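Side-chain contacts in putative hydrolase YdeN (Bacillus subtilis, PDB 1UXO), which is probably a serine hydrolase of the alpha/beta-hydrolase fold, belonging to the RBBP9 family, with a natural substrate that is not established: residues Asp54-Tyr59 with Leu80-His85; Ala135-Asp138 with Pro143-Phe146. The protein carries 2 engineered substitutions. All blocks are in the same frame, centred on the assembly; numbering follows the deposited sequence. Where two conformers were deposited one is given.

Contact 1 (Asp54-Tyr59 with Leu80-His85); sequences DTLSLY and LRFLEH
The benzyl group of Phe-82 reaches from helix 75-84 to helix 49-57, where Leu-56 lies over one face of its ring. The Leu-56 CB stands 3.7 Å from the centroid of that ring and 14° off its normal, a CH-pi contact made close to the ring centre. The CD1 methyl of Leu-56 continues toward the base of the aromatic side chain, 4.0 Å from Phe-82 CB. The ring can extend this far because Phe-82 carries CG anti to the backbone N (chi1 -175°). Its far end meets backbone as well as side chain: CZ comes within 3.7 Å of Leu-56 O, and Ser-57 N lies oblique to the ring, 3.7 Å from Phe-82 CE1. Ser-57 adds a little cover at the margin, while in the conformer described its hydroxyl turns back into its own helix, OG donating to Asp-54 O (2.8 Å). Leu-53, Gln-60 and Leu-63 also touch Phe-82, and the ring is buried. Without the ring, as with an alanine here, Leu-56 CB would probably lose the surface it lies over, and a gap would open between the helices, whose CA atoms at Leu-56 and Phe-82 are 7.5 Å apart. This is apolar packing between two helices that flank the parallel sheet of an alpha/beta hydrolase, away from the predicted catalytic residues.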
loop_
_atom_site.group_PDB
_atom_site.type_symbol
_atom_site.label_atom_id
_atom_site.label_comp_id
_atom_site.label_asym_id
_atom_site.label_seq_id
_atom_site.Cartn_x
_atom_site.Cartn_y
_atom_site.Cartn_z
ATOM N N ASP A 54 -9.306 -6.289 -10.775
ATOM C CA ASP A 54 -9.534 -5.980 -12.218
ATOM C C ASP A 54 -9.032 -4.582 -12.570
ATOM O O ASP A 54 -8.399 -4.408 -13.589
ATOM C CB ASP A 54 -11.015 -6.085 -12.610
ATOM C CG ASP A 54 -11.513 -7.506 -12.667
ATOM O OD1 ASP A 54 -10.720 -8.455 -12.758
ATOM O OD2 ASP A 54 -12.727 -7.765 -12.604
ATOM N N THR A 55 -9.242 -3.583 -11.697
ATOM C CA THR A 55 -8.689 -2.261 -11.936
ATOM C C THR A 55 -7.172 -2.265 -11.918
ATOM O O THR A 55 -6.517 -1.689 -12.811
ATOM C CB THR A 55 -9.281 -1.259 -10.929
ATOM O OG1 THR A 55 -10.683 -1.202 -11.081
ATOM C CG2 THR A 55 -8.861 0.129 -11.200
ATOM N N LEU A 56 -6.560 -2.919 -10.921
ATOM C CA LEU A 56 -5.120 -2.968 -10.930
ATOM C C LEU A 56 -4.569 -3.607 -12.231
ATOM O O LEU A 56 -3.519 -3.218 -12.740
ATOM C CB LEU A 56 -4.607 -3.733 -9.695
ATOM C CG LEU A 56 -4.875 -3.016 -8.351
ATOM C CD1 LEU A 56 -4.831 -3.980 -7.152
ATOM C CD2 LEU A 56 -3.921 -1.798 -8.163
ATOM N N SER A 57 -5.275 -4.610 -12.740
ATOM C CA SER A 57 -4.832 -5.345 -13.907
ATOM C C SER A 57 -4.796 -4.452 -15.165
ATOM O O SER A 57 -4.046 -4.753 -16.087
ATOM C CB SER A 57 -5.667 -6.626 -14.077
ATOM O OG SER A 57 -6.755 -6.287 -14.918
ATOM N N LEU A 58 -5.487 -3.315 -15.143
ATOM C CA LEU A 58 -5.442 -2.347 -16.265
ATOM C C LEU A 58 -4.045 -1.774 -16.470
ATOM O O LEU A 58 -3.754 -1.290 -17.570
ATOM C CB LEU A 58 -6.382 -1.175 -16.020
ATOM C CG LEU A 58 -7.862 -1.518 -15.959
ATOM C CD1 LEU A 58 -8.659 -0.351 -15.485
ATOM C CD2 LEU A 58 -8.426 -2.045 -17.261
ATOM N N TYR A 59 -3.217 -1.839 -15.405
ATOM C CA TYR A 59 -1.869 -1.262 -15.347
ATOM C C TYR A 59 -0.747 -2.318 -15.401
ATOM O O TYR A 59 0.424 -1.998 -15.369
ATOM C CB TYR A 59 -1.761 -0.450 -14.053
ATOM C CG TYR A 59 -2.682 0.717 -14.086
ATOM C CD1 TYR A 59 -2.300 1.885 -14.683
ATOM C CD2 TYR A 59 -3.981 0.626 -13.584
ATOM C CE1 TYR A 59 -3.167 2.974 -14.746
ATOM C CE2 TYR A 59 -4.874 1.732 -13.639
ATOM C CZ TYR A 59 -4.436 2.895 -14.215
ATOM O OH TYR A 59 -5.256 4.011 -14.314
ATOM N N LEU A 80 -1.481 -7.083 -2.255
ATOM C CA LEU A 80 -0.898 -8.388 -1.885
ATOM C C LEU A 80 -1.558 -9.527 -2.697
ATOM O O LEU A 80 -0.873 -10.431 -3.248
ATOM C CB LEU A 80 -1.001 -8.676 -0.361
ATOM C CG LEU A 80 -0.192 -7.753 0.549
ATOM C CD1 LEU A 80 -0.481 -8.054 1.989
ATOM C CD2 LEU A 80 1.275 -7.805 0.241
ATOM N N ARG A 81 -2.878 -9.490 -2.792
ATOM C CA ARG A 81 -3.576 -10.464 -3.614
ATOM C C ARG A 81 -3.200 -10.337 -5.076
ATOM O O ARG A 81 -3.090 -11.340 -5.783
ATOM C CB ARG A 81 -5.051 -10.358 -3.441
ATOM C CG ARG A 81 -5.531 -10.785 -2.110
ATOM C CD ARG A 81 -5.396 -12.334 -1.949
ATOM N NE ARG A 81 -5.891 -12.717 -0.664
ATOM C CZ ARG A 81 -5.555 -13.799 -0.005
ATOM N NH1 ARG A 81 -4.723 -14.710 -0.524
ATOM N NH2 ARG A 81 -6.095 -13.944 1.197
ATOM N N PHE A 82 -3.059 -9.103 -5.554
ATOM C CA PHE A 82 -2.622 -8.842 -6.924
ATOM C C PHE A 82 -1.276 -9.460 -7.208
ATOM O O PHE A 82 -1.087 -10.141 -8.242
ATOM C CB PHE A 82 -2.628 -7.327 -7.136
ATOM C CG PHE A 82 -2.329 -6.895 -8.497
ATOM C CD1 PHE A 82 -3.165 -7.205 -9.551
ATOM C CD2 PHE A 82 -1.185 -6.108 -8.735
ATOM C CE1 PHE A 82 -2.841 -6.750 -10.859
ATOM C CE2 PHE A 82 -0.883 -5.632 -10.034
ATOM C CZ PHE A 82 -1.722 -5.975 -11.081
ATOM N N LEU A 83 -0.303 -9.247 -6.327
ATOM C CA LEU A 83 1.048 -9.788 -6.553
ATOM C C LEU A 83 1.047 -11.290 -6.501
ATOM O O LEU A 83 1.834 -11.914 -7.216
ATOM C CB LEU A 83 2.016 -9.285 -5.502
ATOM C CG LEU A 83 2.228 -7.769 -5.501
ATOM C CD1 LEU A 83 3.070 -7.483 -4.291
ATOM C CD2 LEU A 83 2.931 -7.347 -6.755
ATOM N N GLU A 84 0.183 -11.903 -5.675
ATOM C CA GLU A 84 0.142 -13.376 -5.630
ATOM C C GLU A 84 -0.139 -13.977 -6.973
ATOM O O GLU A 84 0.390 -15.032 -7.289
ATOM C CB GLU A 84 -0.990 -13.904 -4.746
ATOM C CG GLU A 84 -0.729 -13.930 -3.320
ATOM C CD GLU A 84 -1.868 -14.600 -2.537
ATOM O OE1 GLU A 84 -3.053 -14.400 -2.863
ATOM O OE2 GLU A 84 -1.565 -15.340 -1.584
ATOM N N HIS A 85 -0.989 -13.332 -7.761
ATOM C CA HIS A 85 -1.413 -13.907 -9.025
ATOM C C HIS A 85 -0.700 -13.317 -10.258
ATOM O O HIS A 85 -1.027 -13.660 -11.372
ATOM C CB HIS A 85 -2.940 -13.770 -9.138
ATOM C CG HIS A 85 -3.683 -14.740 -8.265
ATOM N ND1 HIS A 85 -4.974 -14.525 -7.846
ATOM C CD2 HIS A 85 -3.292 -15.918 -7.691
ATOM C CE1 HIS A 85 -5.357 -15.536 -7.076
ATOM N NE2 HIS A 85 -4.358 -16.396 -6.962
#

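Contact 2 (Ala135-Asp138 with Pro143-Phe146); sequences ASKD and PFSF
Phe-144, in the first turn of helix 144-153, packs against the end of strand 128-136, at the start of the helical crossover in a beta-alpha-beta unit that returns to the sheet as strand 157-161. Pro-143 takes the N-cap position just before the helix, and its carbonyl O accepts a 2.9 Å hydrogen bond from Phe-146 N within the first turn. Phe-144 then supplies the side chain that meets the strand end. A chi1 of -179° swings its ring away from its own amide nitrogen and in between Ala-135 and Lys-137. The Ala-135 methyl, CB, lies 3.7 Å from CD1 of Phe-144, while on the other flank CD of Lys-137 comes to 3.6 Å from Phe-144 CD2. The lysine chain, bent at chi2 and chi4, passes the phenylalanine at about a right angle, and its CD and CE make the contact there. Leu-158 and Glu-160 of the neighbouring strand also contact Phe-144. Ser-136 O lies against Phe-144 CB (3.7 Å); the CB of this serine leaves the backbone away from the helix, and its OG is hydrogen-bonded to Gly-165 O, close to the predicted charge-relay residues Asp-139 and His-166. Further along the helix, Phe-146 turns elsewhere: Pro-143 CD sits over the centre of one face of its ring, and Lys-103 makes a cation-pi contact with it. The polar link between the segments is a single water, which donates to Lys-137 O at 2.9 Å and accepts from Phe-144 N at 2.9 Å.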
loop_
_atom_site.group_PDB
_atom_site.type_symbol
_atom_site.label_atom_id
_atom_site.label_comp_id
_atom_site.label_asym_id
_atom_site.label_seq_id
_atom_site.Cartn_x
_atom_site.Cartn_y
_atom_site.Cartn_z
ATOM N N ALA A 135 3.245 2.012 10.164
ATOM C CA ALA A 135 2.050 1.802 10.982
ATOM C C ALA A 135 2.044 2.652 12.193
ATOM O O ALA A 135 3.093 2.919 12.795
ATOM C CB ALA A 135 1.919 0.310 11.381
ATOM N N SER A 136 0.847 3.030 12.605
ATOM C CA SER A 136 0.648 3.898 13.773
ATOM C C SER A 136 0.316 3.117 15.012
ATOM O O SER A 136 -0.627 2.338 15.016
ATOM C CB SER A 136 -0.478 4.905 13.486
ATOM O OG SER A 136 -0.980 5.534 14.682
ATOM N N LYS A 137 1.047 3.366 16.103
ATOM C CA LYS A 137 0.798 2.660 17.350
ATOM C C LYS A 137 -0.590 2.846 17.895
ATOM O O LYS A 137 -1.106 1.903 18.507
ATOM C CB LYS A 137 1.827 3.016 18.443
ATOM C CG LYS A 137 1.780 2.162 19.692
ATOM C CD LYS A 137 1.949 0.699 19.338
ATOM C CE LYS A 137 2.423 -0.235 20.440
ATOM N NZ LYS A 137 1.442 -0.364 21.500
ATOM N N ASP A 138 -1.205 4.003 17.664
ATOM C CA ASP A 138 -2.526 4.303 18.196
ATOM C C ASP A 138 -3.678 4.237 17.209
ATOM O O ASP A 138 -4.790 4.722 17.476
ATOM C CB ASP A 138 -2.497 5.622 19.005
ATOM C CG ASP A 138 -2.263 6.864 18.141
ATOM O OD1 ASP A 138 -2.080 6.705 16.903
ATOM O OD2 ASP A 138 -2.219 8.054 18.651
ATOM N N PRO A 143 -5.229 -2.267 13.880
ATOM C CA PRO A 143 -4.377 -2.354 15.076
ATOM C C PRO A 143 -2.945 -2.528 14.676
ATOM O O PRO A 143 -2.596 -3.262 13.715
ATOM C CB PRO A 143 -4.935 -3.560 15.828
ATOM C CG PRO A 143 -6.327 -3.678 15.312
ATOM C CD PRO A 143 -6.306 -3.284 13.868
ATOM N N PHE A 144 -2.090 -1.778 15.362
ATOM C CA PHE A 144 -0.655 -1.852 15.151
ATOM C C PHE A 144 -0.083 -3.247 15.068
ATOM O O PHE A 144 0.751 -3.532 14.189
ATOM C CB PHE A 144 0.112 -1.030 16.218
ATOM C CG PHE A 144 1.612 -1.060 16.019
ATOM C CD1 PHE A 144 2.198 -0.295 15.026
ATOM C CD2 PHE A 144 2.424 -1.856 16.848
ATOM C CE1 PHE A 144 3.593 -0.333 14.856
ATOM C CE2 PHE A 144 3.812 -1.864 16.694
ATOM C CZ PHE A 144 4.382 -1.147 15.677
ATOM N N SER A 145 -0.560 -4.136 15.938
ATOM C CA SER A 145 -0.104 -5.532 15.951
ATOM C C SER A 145 -0.356 -6.255 14.633
ATOM O O SER A 145 0.408 -7.127 14.231
ATOM C CB SER A 145 -0.789 -6.302 17.095
ATOM O OG SER A 145 -2.179 -6.339 16.895
ATOM N N PHE A 146 -1.447 -5.906 13.970
ATOM C CA PHE A 146 -1.763 -6.516 12.664
ATOM C C PHE A 146 -0.733 -6.114 11.592
ATOM O O PHE A 146 -0.403 -6.903 10.659
ATOM C CB PHE A 146 -3.128 -6.051 12.182
ATOM C CG PHE A 146 -4.327 -6.618 12.911
ATOM C CD1 PHE A 146 -4.329 -6.953 14.280
ATOM C CD2 PHE A 146 -5.489 -6.731 12.202
ATOM C CE1 PHE A 146 -5.479 -7.429 14.909
ATOM C CE2 PHE A 146 -6.681 -7.204 12.820
ATOM C CZ PHE A 146 -6.672 -7.560 14.164
HETATM O O HOH W 1 -3.110 0.210 17.277
#

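How the contacts relate
Both contacts centre on one phenylalanine, but they sit on opposite sides of the chain's centre, with their own centres about 25 Å apart and no touch between them. Contact 1 is buried and joins two helices, 49-57 and 75-84, mainly by apolar packing of one ring. Contact 2 is partly buried and joins a strand to the helix that follows it, 128-136 to 144-153; there the aliphatic part of an exposed lysine shares the work with a buried alanine, and a water bridges the two backbones. Their surroundings differ too: 54-59 and 80-85 lie away from the predicted catalytic residues, whereas 135-138 leads straight to the predicted Asp-139, with His-166 close to Ser-136.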